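PDB 4MX6: TRAP-type C4-dicarboxylate:H+ symport system substrate-binding component DctP from Shewanella oneidensis, which binds succinate and, as the solute-binding component of a TRAP-type system, probably captures C4-dicarboxylates in the periplasm for uptake by its membrane partners. Local coordinates for residues A[108-111]-A[112-115]; A[250-253]-A[254-258]; A[265-268]-A[269-273]; A[288-291]-A[292-296]; A[314-317]-A[318-321]. All coordinates share one frame; numbering follows the deposited sequence. Where two conformers were deposited one is given.

The five contacts are local, each joining neighbouring turns or a turn and its cap, and come along the chain in numerical order. Contacts 2 and 3 touch: helix 252-257 leads into helix 260-295, W255 and L258 pack on I266 and K267, and the centres of the two contacts are about 15 Å apart. Contacts 3 and 4 lie near the two ends of helix 260-295, their centres about 33 Å apart; this rod, as in relatives, probably spans the two lobes around the succinate site. Contact 1, in a loop, and contact 5, on helix 305-326, have centres about 16 Å apart without touching. Contacts 1 and 4 lie on opposite sides of the chain's centre.

Contact 1: residues A[108-111]-A[112-115]; sequences YTKR and LQVF
An ST turn at T109 leads into the bend where K110 meets Q113 and T109 meets L112, a loop between helices 86-91 and 124-132. T109 OG1 is turned away from the backbone N of its own residue (chi1 -178°) and accepts from R111 N at 3.0 Å, a nearly straight bond that fixes the start of the turn. The methyl on the other branch, T109 CG2, then faces the leucine, reaching L112 CD1 at 3.9 Å with the two side chains crossing at about a right angle. K110 O receives two weak bonds from one residue, Q113: the main-chain Q113 N at 3.4 Å and the amide Q113 NE2 at 3.3 Å. The glutamine thus folds back over K110 O, after which 112-115 take helical backbone angles, with F115 N bonded to L112 O at 3.0 Å. The side chains of K110 and Q113 run alongside each other in the same direction, and a water bridges their ends, held weakly by K110 NZ and lying 3.0 Å from Q113 OE1. Q113 NE2 has a stronger partner in Q325 OE1, which ties the turn to helix 305-326. On the next residue, V114 CG1 rests 3.5 Å from R111 O, while R111, L112 and F115 lean on helix 134-139.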
loop_
_atom_site.group_PDB
_atom_site.type_symbol
_atom_site.label_atom_id
_atom_site.label_comp_id
_atom_site.label_asym_id
_atom_site.label_seq_id
_atom_site.Cartn_x
_atom_site.Cartn_y
_atom_site.Cartn_z
ATOM N N TYR A 108 -7.055 9.077 -11.030
ATOM C CA TYR A 108 -8.417 8.588 -11.260
ATOM C C TYR A 108 -9.442 9.092 -10.238
ATOM O O TYR A 108 -10.621 9.214 -10.556
ATOM C CB TYR A 108 -8.416 7.056 -11.343
ATOM C CG TYR A 108 -7.560 6.567 -12.480
ATOM C CD1 TYR A 108 -8.042 6.555 -13.781
ATOM C CD2 TYR A 108 -6.260 6.147 -12.267
ATOM C CE1 TYR A 108 -7.249 6.138 -14.833
ATOM C CE2 TYR A 108 -5.464 5.729 -13.305
ATOM C CZ TYR A 108 -5.959 5.719 -14.589
ATOM O OH TYR A 108 -5.146 5.291 -15.625
ATOM N N THR A 109 -8.991 9.382 -9.020
ATOM C CA THR A 109 -9.844 9.997 -8.000
ATOM C C THR A 109 -8.961 10.700 -6.986
ATOM O O THR A 109 -7.812 10.311 -6.811
ATOM C CB THR A 109 -10.742 8.966 -7.259
ATOM O OG1 THR A 109 -11.572 9.642 -6.311
ATOM C CG2 THR A 109 -9.927 7.918 -6.513
ATOM N N LYS A 110 -9.498 11.724 -6.321
ATOM C CA LYS A 110 -8.806 12.352 -5.199
ATOM C C LYS A 110 -9.341 11.837 -3.861
ATOM O O LYS A 110 -8.841 12.197 -2.799
ATOM C CB LYS A 110 -8.966 13.869 -5.257
ATOM C CG LYS A 110 -8.436 14.499 -6.526
ATOM C CD LYS A 110 -6.934 14.334 -6.669
ATOM C CE LYS A 110 -6.464 15.019 -7.937
ATOM N NZ LYS A 110 -5.040 15.393 -7.874
ATOM N N ARG A 111 -10.365 10.997 -3.905
ATOM C CA ARG A 111 -11.030 10.585 -2.676
ATOM C C ARG A 111 -10.191 9.635 -1.817
ATOM O O ARG A 111 -10.297 9.653 -0.578
ATOM C CB ARG A 111 -12.382 9.956 -2.999
ATOM C CG ARG A 111 -13.407 10.976 -3.503
ATOM C CD ARG A 111 -14.668 10.305 -4.043
ATOM N NE ARG A 111 -15.326 9.484 -3.031
ATOM C CZ ARG A 111 -16.323 8.642 -3.277
ATOM N NH1 ARG A 111 -16.761 8.480 -4.513
ATOM N NH2 ARG A 111 -16.854 7.928 -2.290
ATOM N N LEU A 112 -9.338 8.823 -2.449
ATOM C CA LEU A 112 -8.537 7.844 -1.715
ATOM C C LEU A 112 -7.368 8.479 -0.962
ATOM O O LEU A 112 -6.734 7.811 -0.143
ATOM C CB LEU A 112 -8.063 6.710 -2.636
ATOM C CG LEU A 112 -9.213 5.818 -3.120
ATOM C CD1 LEU A 112 -8.775 4.933 -4.267
ATOM C CD2 LEU A 112 -9.743 4.968 -1.979
ATOM N N GLN A 113 -7.123 9.767 -1.215
ATOM C CA GLN A 113 -6.079 10.514 -0.521
ATOM C C GLN A 113 -6.227 10.451 0.992
ATOM O O GLN A 113 -5.247 10.595 1.720
ATOM C CB GLN A 113 -6.074 11.978 -0.984
ATOM C CG GLN A 113 -5.530 12.138 -2.377
ATOM C CD GLN A 113 -5.376 13.578 -2.802
ATOM O OE1 GLN A 113 -4.354 13.951 -3.378
ATOM N NE2 GLN A 113 -6.384 14.400 -2.536
ATOM N N VAL A 114 -7.456 10.269 1.477
ATOM C CA VAL A 114 -7.688 10.148 2.908
ATOM C C VAL A 114 -6.770 9.097 3.544
ATOM O O VAL A 114 -6.278 9.293 4.653
ATOM C CB VAL A 114 -9.176 9.870 3.217
ATOM C CG1 VAL A 114 -9.646 8.538 2.648
ATOM C CG2 VAL A 114 -9.420 9.949 4.727
ATOM N N PHE A 115 -6.535 7.997 2.840
ATOM C CA PHE A 115 -5.740 6.916 3.393
ATOM C C PHE A 115 -4.279 7.283 3.646
ATOM O O PHE A 115 -3.610 6.614 4.429
ATOM C CB PHE A 115 -5.818 5.687 2.486
ATOM C CG PHE A 115 -7.099 4.909 2.619
ATOM C CD1 PHE A 115 -7.331 4.119 3.739
ATOM C CD2 PHE A 115 -8.052 4.934 1.605
ATOM C CE1 PHE A 115 -8.490 3.383 3.845
ATOM C CE2 PHE A 115 -9.216 4.194 1.711
ATOM C CZ PHE A 115 -9.433 3.417 2.835
HETATM O O HOH W 1 -3.768 16.524 -4.875
#

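Contact 2: residues A[250-253]-A[254-258]; sequences TSDA and FWKSL
With OG1 of T250 anti to its main-chain nitrogen (chi1 -173°), the hydroxyl is turned to F254 and the methyl to W255; S251 instead tucks OG between its N and carbonyl carbon (chi1 70°), under the first turn of the helix. There S251 OG takes up F254 N at 3.1 Å, the N-cap bond of helix 252-257. A main-chain bond from W255 N to S251 O at 2.9 Å carries the turn on. T250 OG1 comes to the edge of the phenyl ring, close to its plane and 3.4 Å from F254 CD2, although its hydrogen-bond partner is Q96 O. T250 CG2 meets the tryptophan at its root, 3.8 Å from W255 CB. One turn further, the extended K256 chain brings NZ to D252 OD2 at 2.9 Å, a salt bridge that uses the syn lone pair of the carboxylate. At the far end S257 OG returns to F254 O at 2.7 Å, a carbonyl shared with S257 N. The cap stands where strand 243-251 gives way to the helix: T250 pairs by backbone bonds with V149 of strand 148-158 and D252 with G147 just before it, and W255 packs against helix 260-295, in cation-pi contact with R263.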
loop_
_atom_site.group_PDB
_atom_site.type_symbol
_atom_site.label_atom_id
_atom_site.label_comp_id
_atom_site.label_asym_id
_atom_site.label_seq_id
_atom_site.Cartn_x
_atom_site.Cartn_y
_atom_site.Cartn_z
ATOM N N THR A 250 -10.081 -4.351 -10.908
ATOM C CA THR A 250 -10.105 -4.835 -12.279
ATOM C C THR A 250 -10.669 -3.731 -13.171
ATOM O O THR A 250 -11.024 -2.653 -12.685
ATOM C CB THR A 250 -10.921 -6.151 -12.414
ATOM O OG1 THR A 250 -10.783 -6.690 -13.732
ATOM C CG2 THR A 250 -12.396 -5.954 -12.143
ATOM N N SER A 251 -10.743 -3.979 -14.472
ATOM C CA SER A 251 -11.401 -3.034 -15.366
ATOM C C SER A 251 -12.861 -3.416 -15.534
ATOM O O SER A 251 -13.225 -4.598 -15.532
ATOM C CB SER A 251 -10.722 -2.952 -16.734
ATOM O OG SER A 251 -10.920 -4.138 -17.482
ATOM N N ASP A 252 -13.698 -2.409 -15.711
ATOM C CA ASP A 252 -15.097 -2.629 -15.970
ATOM C C ASP A 252 -15.275 -3.491 -17.213
ATOM O O ASP A 252 -16.126 -4.379 -17.237
ATOM C CB ASP A 252 -15.777 -1.278 -16.141
ATOM C CG ASP A 252 -17.257 -1.389 -16.258
ATOM O OD1 ASP A 252 -17.886 -1.817 -15.261
ATOM O OD2 ASP A 252 -17.780 -1.044 -17.340
ATOM N N ALA A 253 -14.475 -3.228 -18.242
ATOM C CA ALA A 253 -14.622 -3.955 -19.494
ATOM C C ALA A 253 -14.360 -5.449 -19.291
ATOM O O ALA A 253 -15.124 -6.286 -19.774
ATOM C CB ALA A 253 -13.699 -3.377 -20.557
ATOM N N PHE A 254 -13.295 -5.799 -18.577
ATOM C CA PHE A 254 -13.024 -7.210 -18.329
ATOM C C PHE A 254 -14.096 -7.833 -17.438
ATOM O O PHE A 254 -14.616 -8.914 -17.721
ATOM C CB PHE A 254 -11.653 -7.431 -17.698
ATOM C CG PHE A 254 -11.447 -8.843 -17.259
ATOM C CD1 PHE A 254 -11.307 -9.858 -18.196
ATOM C CD2 PHE A 254 -11.437 -9.176 -15.914
ATOM C CE1 PHE A 254 -11.145 -11.170 -17.792
ATOM C CE2 PHE A 254 -11.278 -10.489 -15.517
ATOM C CZ PHE A 254 -11.136 -11.483 -16.460
ATOM N N TRP A 255 -14.453 -7.137 -16.371
ATOM C CA TRP A 255 -15.389 -7.698 -15.409
ATOM C C TRP A 255 -16.744 -7.975 -16.079
ATOM O O TRP A 255 -17.336 -9.031 -15.868
ATOM C CB TRP A 255 -15.516 -6.737 -14.230
ATOM C CG TRP A 255 -15.992 -7.329 -12.924
ATOM C CD1 TRP A 255 -17.022 -6.860 -12.160
ATOM C CD2 TRP A 255 -15.433 -8.440 -12.198
ATOM N NE1 TRP A 255 -17.146 -7.608 -11.022
ATOM C CE2 TRP A 255 -16.187 -8.585 -11.019
ATOM C CE3 TRP A 255 -14.380 -9.325 -12.431
ATOM C CZ2 TRP A 255 -15.928 -9.576 -10.077
ATOM C CZ3 TRP A 255 -14.129 -10.315 -11.488
ATOM C CH2 TRP A 255 -14.901 -10.435 -10.338
ATOM N N LYS A 256 -17.201 -7.044 -16.907
ATOM C CA LYS A 256 -18.451 -7.221 -17.647
ATOM C C LYS A 256 -18.356 -8.303 -18.724
ATOM O O LYS A 256 -19.377 -8.864 -19.121
ATOM C CB LYS A 256 -18.889 -5.897 -18.275
ATOM C CG LYS A 256 -19.475 -4.933 -17.263
ATOM C CD LYS A 256 -19.860 -3.595 -17.874
ATOM C CE LYS A 256 -20.506 -2.689 -16.830
ATOM N NZ LYS A 256 -20.684 -1.293 -17.313
ATOM N N SER A 257 -17.148 -8.610 -19.192
ATOM C CA SER A 257 -16.964 -9.595 -20.266
ATOM C C SER A 257 -17.113 -11.029 -19.765
ATOM O O SER A 257 -17.233 -11.960 -20.568
ATOM C CB SER A 257 -15.595 -9.422 -20.932
ATOM O OG SER A 257 -14.544 -10.001 -20.177
ATOM N N LEU A 258 -17.095 -11.216 -18.452
ATOM C CA LEU A 258 -17.254 -12.551 -17.886
ATOM C C LEU A 258 -18.720 -12.970 -17.839
ATOM O O LEU A 258 -19.594 -12.147 -17.566
ATOM C CB LEU A 258 -16.710 -12.589 -16.462
ATOM C CG LEU A 258 -15.208 -12.367 -16.310
ATOM C CD1 LEU A 258 -14.848 -12.125 -14.856
ATOM C CD2 LEU A 258 -14.446 -13.560 -16.846
#

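Contact 3: residues A[265-268]-A[269-273]; sequences VIKE and ALDES
Regular i to i+4 alpha-helical bonds join 265-268 to 269-273, from A269 N to V265 O through to E272 N on E268 O. On this frame K267 and D271 form an i to i+4 salt bridge. The lysine sets off with CG opposite its backbone N, then bends at chi2 (54°) and chi4 (59°), and this double bend curls the ammonium back over the next turn. K267 NZ meets D271 OD1 at 2.9 Å on the syn lone pair, while the second approach, to OD2, is weak. A water bridges the pair, accepting from K267 NZ at 2.9 Å and donating to D271 OD2 at 2.8 Å. Beside the bridge lies an acidic cluster. E268 OE2 and E272 OE2 are only 2.6 Å apart, with their carboxylate planes turned 55° against each other, so one of the two acids probably carries a proton shared between them. E272 OE1 also forms a salt bridge with R65 NH2, which would probably offset some of the crowded negative charge. E268 OE1 and D271 OD2 stand 4.1 Å apart, their planes almost perpendicular. At the end of the segment S273 OG, in one of two conformers, donates to A269 O at 2.8 Å. L270 meanwhile packs on M54 and F58 of helix 50-65. Charges three and four residues apart on one side and apolar residues on another mark an amphipathic helix, here helix 260-295.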
loop_
_atom_site.group_PDB
_atom_site.type_symbol
_atom_site.label_atom_id
_atom_site.label_comp_id
_atom_site.label_asym_id
_atom_site.label_seq_id
_atom_site.Cartn_x
_atom_site.Cartn_y
_atom_site.Cartn_z
ATOM N N VAL A 265 -17.867 -17.091 -9.259
ATOM C CA VAL A 265 -16.839 -17.997 -8.754
ATOM C C VAL A 265 -15.495 -17.265 -8.595
ATOM O O VAL A 265 -14.801 -17.409 -7.572
ATOM C CB VAL A 265 -16.678 -19.219 -9.686
ATOM C CG1 VAL A 265 -15.549 -20.117 -9.214
ATOM C CG2 VAL A 265 -17.974 -20.015 -9.754
ATOM N N ILE A 266 -15.124 -16.473 -9.597
ATOM C CA ILE A 266 -13.881 -15.710 -9.544
ATOM C C ILE A 266 -13.895 -14.704 -8.385
ATOM O O ILE A 266 -12.909 -14.566 -7.662
ATOM C CB ILE A 266 -13.622 -15.035 -10.906
ATOM C CG1 ILE A 266 -13.337 -16.109 -11.959
ATOM C CG2 ILE A 266 -12.483 -14.033 -10.799
ATOM C CD1 ILE A 266 -13.380 -15.617 -13.371
ATOM N N LYS A 267 -15.024 -14.028 -8.191
ATOM C CA LYS A 267 -15.148 -13.055 -7.107
ATOM C C LYS A 267 -15.014 -13.727 -5.748
ATOM O O LYS A 267 -14.332 -13.211 -4.863
ATOM C CB LYS A 267 -16.482 -12.312 -7.211
ATOM C CG LYS A 267 -16.720 -11.287 -6.094
ATOM C CD LYS A 267 -15.596 -10.258 -5.936
ATOM C CE LYS A 267 -16.063 -9.026 -5.165
ATOM N NZ LYS A 267 -16.555 -9.354 -3.803
ATOM N N GLU A 268 -15.637 -14.888 -5.576
ATOM C CA GLU A 268 -15.545 -15.591 -4.305
ATOM C C GLU A 268 -14.106 -16.045 -4.043
ATOM O O GLU A 268 -13.626 -15.974 -2.909
ATOM C CB GLU A 268 -16.503 -16.781 -4.266
ATOM C CG GLU A 268 -16.331 -17.691 -3.059
ATOM C CD GLU A 268 -16.591 -16.999 -1.731
ATOM O OE1 GLU A 268 -17.354 -16.008 -1.703
ATOM O OE2 GLU A 268 -16.040 -17.463 -0.704
ATOM N N ALA A 269 -13.411 -16.479 -5.091
ATOM C CA ALA A 269 -12.012 -16.876 -4.963
ATOM C C ALA A 269 -11.173 -15.664 -4.562
ATOM O O ALA A 269 -10.274 -15.763 -3.718
ATOM C CB ALA A 269 -11.499 -17.478 -6.272
ATOM N N LEU A 270 -11.460 -14.517 -5.170
ATOM C CA LEU A 270 -10.757 -13.296 -4.816
ATOM C C LEU A 270 -10.981 -12.929 -3.347
ATOM O O LEU A 270 -10.049 -12.598 -2.635
ATOM C CB LEU A 270 -11.209 -12.165 -5.729
ATOM C CG LEU A 270 -10.280 -10.971 -5.745
ATOM C CD1 LEU A 270 -9.087 -11.274 -6.640
ATOM C CD2 LEU A 270 -11.029 -9.798 -6.263
ATOM N N ASP A 271 -12.235 -12.974 -2.902
ATOM C CA ASP A 271 -12.550 -12.649 -1.518
ATOM C C ASP A 271 -11.757 -13.538 -0.558
ATOM O O ASP A 271 -11.209 -13.071 0.439
ATOM C CB ASP A 271 -14.039 -12.855 -1.237
ATOM C CG ASP A 271 -14.937 -11.867 -1.949
ATOM O OD1 ASP A 271 -14.439 -10.866 -2.504
ATOM O OD2 ASP A 271 -16.168 -12.108 -1.944
ATOM N N GLU A 272 -11.713 -14.836 -0.843
ATOM C CA GLU A 272 -11.004 -15.765 0.028
ATOM C C GLU A 272 -9.492 -15.507 0.014
ATOM O O GLU A 272 -8.816 -15.617 1.036
ATOM C CB GLU A 272 -11.321 -17.201 -0.378
ATOM C CG GLU A 272 -12.728 -17.595 -0.052
ATOM C CD GLU A 272 -13.061 -18.980 -0.558
ATOM O OE1 GLU A 272 -12.191 -19.881 -0.435
ATOM O OE2 GLU A 272 -14.190 -19.177 -1.083
ATOM N N SER A 273 -8.973 -15.150 -1.147
ATOM C CA SER A 273 -7.554 -14.848 -1.279
ATOM C C SER A 273 -7.182 -13.593 -0.477
ATOM O O SER A 273 -6.117 -13.532 0.131
ATOM C CB SER A 273 -7.220 -14.675 -2.758
ATOM O OG SER A 273 -7.495 -15.870 -3.482
HETATM O O HOH W 2 -18.640 -11.224 -2.961
HETATM O O HOH W 3 -17.944 -13.609 -3.169
HETATM O O HOH W 4 -17.165 -14.063 -0.247
#

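Contact 4: residues A[288-291]-A[292-296]; sequences DKQL and ILDSK
D294 N donates to Q290 O at 2.8 Å, the shortest bond linking 288-291 to 292-296, and the same two residues are joined a second time through their side chains. This is an i to i+4 glutamine-aspartate pair in the last turns of helix 260-295. The Q290 side chain folds at chi2 (60°), which swings the amide over the following turn. Q290 NE2 then reaches D294 OD1 at 3.0 Å. The bond is nearly straight and keeps the aspartate oxygen in the amide plane, yet it arrives from above the carboxylate plane, 39° out of it; the two side chains cross at about a right angle. L291 CD2 lies 4.1 Å from D294 OD2, a methyl against the second oxygen of the same carboxylate. K289 stretches away fully extended to E238, its salt-bridge partner, so its contact with the following turn is a light one, CE standing 4.3 Å from L293 CD1. I292 folds its CG1 branch back over the preceding turn, with CG1 3.3 Å from D288 O, and its side chain packs on Y230; D288 itself leans on S222 and Y225 of helix 221-226. K296 is the first residue to leave helical angles, with a positive phi. S295 OG, which also bonds L297 N, donates to I292 O at 2.7 Å, in the carbonyl plane and on a lone pair.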
loop_
_atom_site.group_PDB
_atom_site.type_symbol
_atom_site.label_atom_id
_atom_site.label_comp_id
_atom_site.label_asym_id
_atom_site.label_seq_id
_atom_site.Cartn_x
_atom_site.Cartn_y
_atom_site.Cartn_z
ATOM N N ASP A 288 8.739 -10.302 10.113
ATOM C CA ASP A 288 9.759 -9.595 9.370
ATOM C C ASP A 288 10.445 -8.522 10.209
ATOM O O ASP A 288 11.636 -8.285 10.029
ATOM C CB ASP A 288 9.189 -9.035 8.060
ATOM C CG ASP A 288 8.927 -10.113 7.026
ATOM O OD1 ASP A 288 9.233 -11.305 7.306
ATOM O OD2 ASP A 288 8.427 -9.759 5.940
ATOM N N LYS A 289 9.731 -7.894 11.140
ATOM C CA LYS A 289 10.387 -7.032 12.107
ATOM C C LYS A 289 11.459 -7.835 12.854
ATOM O O LYS A 289 12.603 -7.393 12.998
ATOM C CB LYS A 289 9.383 -6.444 13.103
ATOM C CG LYS A 289 10.050 -5.600 14.185
ATOM C CD LYS A 289 9.051 -5.012 15.162
ATOM C CE LYS A 289 9.766 -4.234 16.242
ATOM N NZ LYS A 289 8.801 -3.745 17.265
ATOM N N GLN A 290 11.102 -9.019 13.341
ATOM C CA GLN A 290 12.061 -9.844 14.077
ATOM C C GLN A 290 13.252 -10.277 13.218
ATOM O O GLN A 290 14.381 -10.266 13.697
ATOM C CB GLN A 290 11.375 -11.063 14.690
ATOM C CG GLN A 290 12.259 -11.821 15.668
ATOM C CD GLN A 290 12.708 -10.951 16.832
ATOM O OE1 GLN A 290 11.891 -10.315 17.497
ATOM N NE2 GLN A 290 14.006 -10.912 17.072
ATOM N N LEU A 291 13.015 -10.644 11.962
ATOM C CA LEU A 291 14.128 -11.032 11.098
ATOM C C LEU A 291 15.089 -9.869 10.862
ATOM O O LEU A 291 16.303 -10.063 10.815
ATOM C CB LEU A 291 13.619 -11.577 9.769
ATOM C CG LEU A 291 12.918 -12.941 9.873
ATOM C CD1 LEU A 291 12.271 -13.315 8.558
ATOM C CD2 LEU A 291 13.869 -14.054 10.310
ATOM N N ILE A 292 14.552 -8.659 10.724
ATOM C CA ILE A 292 15.404 -7.480 10.583
ATOM C C ILE A 292 16.241 -7.267 11.845
ATOM O O ILE A 292 17.451 -7.038 11.779
ATOM C CB ILE A 292 14.574 -6.238 10.240
ATOM C CG1 ILE A 292 14.032 -6.369 8.816
ATOM C CG2 ILE A 292 15.419 -4.968 10.378
ATOM C CD1 ILE A 292 12.949 -5.371 8.487
ATOM N N LEU A 293 15.609 -7.369 13.004
ATOM C CA LEU A 293 16.343 -7.249 14.256
ATOM C C LEU A 293 17.431 -8.329 14.358
ATOM O O LEU A 293 18.572 -8.036 14.749
ATOM C CB LEU A 293 15.382 -7.315 15.443
ATOM C CG LEU A 293 14.358 -6.177 15.522
ATOM C CD1 LEU A 293 13.532 -6.309 16.791
ATOM C CD2 LEU A 293 14.998 -4.791 15.426
ATOM N N ASP A 294 17.083 -9.567 14.001
ATOM C CA ASP A 294 18.035 -10.682 14.076
ATOM C C ASP A 294 19.305 -10.395 13.272
ATOM O O ASP A 294 20.390 -10.857 13.626
ATOM C CB ASP A 294 17.421 -11.979 13.526
ATOM C CG ASP A 294 16.348 -12.569 14.421
ATOM O OD1 ASP A 294 16.236 -12.169 15.599
ATOM O OD2 ASP A 294 15.610 -13.452 13.926
ATOM N N SER A 295 19.169 -9.667 12.168
ATOM C CA SER A 295 20.301 -9.423 11.272
ATOM C C SER A 295 21.368 -8.537 11.900
ATOM O O SER A 295 22.534 -8.598 11.511
ATOM C CB SER A 295 19.824 -8.766 9.977
ATOM O OG SER A 295 19.568 -7.380 10.163
ATOM N N LYS A 296 20.962 -7.708 12.857
ATOM C CA LYS A 296 21.845 -6.731 13.492
ATOM C C LYS A 296 22.413 -5.691 12.512
ATOM O O LYS A 296 23.390 -5.023 12.830
ATOM C CB LYS A 296 22.960 -7.445 14.283
ATOM C CG LYS A 296 22.387 -8.283 15.432
ATOM C CD LYS A 296 23.419 -9.125 16.169
ATOM C CE LYS A 296 22.730 -10.213 17.001
ATOM N NZ LYS A 296 23.541 -11.461 17.099
#

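Contact 5: residues A[314-317]-A[318-321]; sequences VMKP and VWSK
M315 touches the next segment mainly through its carbonyl: V318 N donates to M315 O at 2.9 Å, while SD lies loosely against the valine, 4.4 Å from V318 CG2. K316 carries the main side-chain contact. Its chain bends at chi2 (-73°) and then runs beside W319 in the same direction, laying its methylenes over one face of the indole. K316 CD sits over the centre of the six-membered ring of W319, 3.9 Å from the centroid, in a CH-pi contact, and CE follows toward the far rim, 3.7 Å from W319 CH2. The ammonium lies farther off, so any cation-pi attraction is weak at most. The carbonyl of K316 takes two weak bonds, W319 N at 2.9 Å and S320 N at 3.3 Å. P317 lacks an N-H to bond the turn before; its own carbonyl serves the next turn, receiving K321 N at 2.9 Å. The indole nitrogen W319 NE1 donates to P118 O, and the ring lies against I331 and V335 of helix 328-337, while M315 and V318 face helix 184-191. The missing bond at P317 makes this backbone a proline kink, set within helix 305-326.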
loop_
_atom_site.group_PDB
_atom_site.type_symbol
_atom_site.label_atom_id
_atom_site.label_comp_id
_atom_site.label_asym_id
_atom_site.label_seq_id
_atom_site.Cartn_x
_atom_site.Cartn_y
_atom_site.Cartn_z
ATOM N N VAL A 314 3.025 18.079 14.143
ATOM C CA VAL A 314 3.596 18.742 12.981
ATOM C C VAL A 314 2.957 18.259 11.667
ATOM O O VAL A 314 3.028 18.947 10.645
ATOM C CB VAL A 314 5.132 18.546 12.951
ATOM C CG1 VAL A 314 5.507 17.155 12.482
ATOM C CG2 VAL A 314 5.782 19.567 12.071
ATOM N N MET A 315 2.313 17.094 11.694
ATOM C CA MET A 315 1.693 16.519 10.502
ATOM C C MET A 315 0.234 16.932 10.304
ATOM O O MET A 315 -0.293 16.784 9.215
ATOM C CB MET A 315 1.799 14.991 10.520
ATOM C CG MET A 315 3.202 14.486 10.338
ATOM S SD MET A 315 3.905 14.996 8.769
ATOM C CE MET A 315 5.518 14.214 8.889
ATOM N N LYS A 316 -0.419 17.445 11.344
ATOM C CA LYS A 316 -1.829 17.820 11.243
ATOM C C LYS A 316 -2.105 18.831 10.130
ATOM O O LYS A 316 -3.136 18.734 9.477
ATOM C CB LYS A 316 -2.366 18.299 12.589
ATOM C CG LYS A 316 -2.617 17.186 13.590
ATOM C CD LYS A 316 -3.850 16.380 13.223
ATOM C CE LYS A 316 -4.156 15.301 14.252
ATOM N NZ LYS A 316 -4.424 15.846 15.608
ATOM N N PRO A 317 -1.186 19.786 9.875
ATOM C CA PRO A 317 -1.461 20.700 8.757
ATOM C C PRO A 317 -1.593 20.016 7.388
ATOM O O PRO A 317 -2.190 20.602 6.477
ATOM C CB PRO A 317 -0.278 21.675 8.793
ATOM C CG PRO A 317 0.118 21.699 10.219
ATOM C CD PRO A 317 -0.027 20.241 10.662
ATOM N N VAL A 318 -1.062 18.808 7.228
ATOM C CA VAL A 318 -1.255 18.075 5.975
ATOM C C VAL A 318 -2.737 17.746 5.810
ATOM O O VAL A 318 -3.282 17.823 4.711
ATOM C CB VAL A 318 -0.407 16.786 5.956
ATOM C CG1 VAL A 318 -0.692 15.976 4.699
ATOM C CG2 VAL A 318 1.079 17.121 6.075
ATOM N N TRP A 319 -3.396 17.386 6.902
ATOM C CA TRP A 319 -4.830 17.135 6.824
ATOM C C TRP A 319 -5.555 18.407 6.397
ATOM O O TRP A 319 -6.475 18.366 5.585
ATOM C CB TRP A 319 -5.388 16.679 8.159
ATOM C CG TRP A 319 -4.772 15.485 8.835
ATOM C CD1 TRP A 319 -3.543 14.906 8.626
ATOM C CD2 TRP A 319 -5.377 14.755 9.909
ATOM N NE1 TRP A 319 -3.366 13.867 9.513
ATOM C CE2 TRP A 319 -4.476 13.752 10.300
ATOM C CE3 TRP A 319 -6.600 14.868 10.585
ATOM C CZ2 TRP A 319 -4.752 12.868 11.333
ATOM C CZ3 TRP A 319 -6.880 13.975 11.600
ATOM C CH2 TRP A 319 -5.959 12.995 11.969
ATOM N N SER A 320 -5.145 19.545 6.950
ATOM C CA SER A 320 -5.777 20.818 6.610
ATOM C C SER A 320 -5.594 21.163 5.134
ATOM O O SER A 320 -6.500 21.695 4.492
ATOM C CB SER A 320 -5.228 21.924 7.503
ATOM O OG SER A 320 -5.500 21.588 8.845
ATOM N N LYS A 321 -4.425 20.853 4.585
ATOM C CA LYS A 321 -4.164 21.122 3.178
ATOM C C LYS A 321 -5.106 20.338 2.256
ATOM O O LYS A 321 -5.514 20.830 1.211
ATOM C CB LYS A 321 -2.717 20.768 2.865
ATOM C CG LYS A 321 -2.297 20.993 1.422
ATOM C CD LYS A 321 -0.826 20.667 1.221
ATOM C CE LYS A 321 -0.463 20.642 -0.248
ATOM N NZ LYS A 321 -0.561 21.971 -0.870
#